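Local coordinates for protein mandelate racemase/muconate lactonizing enzyme/Enolase superfamily (Rhodobacter sphaeroides, PDB 2HZG) that is an enolase superfamily member of the mandelate racemase/muconate lactonizing enzyme type, binding a sodium ion through three acidic side chains, at residues V208-A211 and A212-P216. Sequence-based numbering, arbitrary orientation.
Sequences VEAA and AARLP
Ala210 O is gripped by a side chain and, more loosely, by a main-chain amide. Arg214 NH1 donates to Ala210 O over 2.9 Å; the N-H...O angle of 154° marks a sound bond. The NH1 donor lies 40° off the carbonyl plane, yet the oxygen is almost level with the guanidinium. A weak bond from Ala213 N to Ala210 O, at 3.4 Å, adds to the hold. The side chain reaches this carbonyl by bending back at chi2 (78°), which carries Arg214 CD to 3.3 Å from Ala210 O. The other two nitrogens have partners beyond these residues: NE forms a salt bridge with Asp179 and NH2 a hydrogen bond with Gly174 O, so that three partners fix the rotation of the guanidinium. The Arg214 side chain also comes within about 4 Å of a bound sodium ion. The main chain records how the helix ends. Ala212 N to Val208 O, 2.7 Å, is a regular i to i+4 bond, whereas Ala213 N makes only a weak one to Glu209 O. Arg214 N then bonds Ala211 O at 3.0 Å, an i to i+3 spacing, and a type I turn from Ala212 to Leu215 is closed by Leu215 N on Ala212 O. The Ala211 and Leu215 side chains both touch Leu241 of helix 235-242. Tightening from i+4 to i+3 bonds is typical of a helix C-terminus, here with an arginine clasping a late carbonyl where helix 208-212 gives way to helix 215-220, in the connection from strand 195-199 to strand 225-227 of the superfamily's TIM-barrel-like domain.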
# COMPACT_ATOMS: atom_id res chain seq x y z
N VAL A 208 4.91 -13.10 17.83
CA VAL A 208 4.09 -14.31 17.93
C VAL A 208 3.92 -14.72 19.39
O VAL A 208 2.81 -15.12 19.81
CB VAL A 208 4.65 -15.48 17.10
CG1 VAL A 208 3.81 -16.75 17.29
CG2 VAL A 208 4.70 -15.10 15.60
N GLU A 209 5.00 -14.64 20.17
CA GLU A 209 4.94 -15.11 21.55
C GLU A 209 4.05 -14.23 22.43
O GLU A 209 3.29 -14.77 23.22
CB GLU A 209 6.34 -15.31 22.13
CG GLU A 209 7.20 -16.33 21.31
CD GLU A 209 6.55 -17.72 21.21
OE1 GLU A 209 5.95 -18.20 22.20
OE2 GLU A 209 6.63 -18.35 20.14
N ALA A 210 4.13 -12.91 22.29
CA ALA A 210 3.20 -11.98 22.99
C ALA A 210 1.73 -12.29 22.65
O ALA A 210 0.88 -12.30 23.54
CB ALA A 210 3.53 -10.54 22.67
N ALA A 211 1.44 -12.54 21.38
CA ALA A 211 0.10 -12.90 20.94
C ALA A 211 -0.32 -14.26 21.50
O ALA A 211 -1.44 -14.43 22.03
CB ALA A 211 0.01 -12.91 19.41
N ALA A 212 0.59 -15.24 21.40
CA ALA A 212 0.32 -16.59 21.86
C ALA A 212 -0.02 -16.59 23.34
O ALA A 212 -0.81 -17.41 23.78
CB ALA A 212 1.53 -17.54 21.59
N ALA A 213 0.54 -15.64 24.10
CA ALA A 213 0.34 -15.58 25.56
C ALA A 213 -1.12 -15.25 25.95
O ALA A 213 -1.53 -15.47 27.10
CB ALA A 213 1.32 -14.56 26.19
N ARG A 214 -1.88 -14.72 24.99
CA ARG A 214 -3.31 -14.41 25.17
C ARG A 214 -4.21 -15.57 24.82
O ARG A 214 -5.39 -15.52 25.07
CB ARG A 214 -3.74 -13.22 24.31
CG ARG A 214 -3.50 -11.87 24.90
CD ARG A 214 -2.03 -11.42 24.79
NE ARG A 214 -1.84 -10.12 25.44
CZ ARG A 214 -0.67 -9.56 25.72
NH1 ARG A 214 0.47 -10.18 25.41
NH2 ARG A 214 -0.63 -8.37 26.31
N LEU A 215 -3.68 -16.61 24.20
CA LEU A 215 -4.54 -17.68 23.73
C LEU A 215 -5.35 -18.42 24.84
O LEU A 215 -6.54 -18.71 24.64
CB LEU A 215 -3.78 -18.66 22.81
CG LEU A 215 -3.28 -18.14 21.45
CD1 LEU A 215 -2.42 -19.19 20.76
CD2 LEU A 215 -4.45 -17.72 20.54
N PRO A 216 -4.70 -18.77 25.98
CA PRO A 216 -5.51 -19.37 27.06
C PRO A 216 -6.66 -18.49 27.55
O PRO A 216 -7.74 -18.99 27.79
CB PRO A 216 -4.49 -19.58 28.19
CG PRO A 216 -3.17 -19.72 27.45
CD PRO A 216 -3.26 -18.73 26.33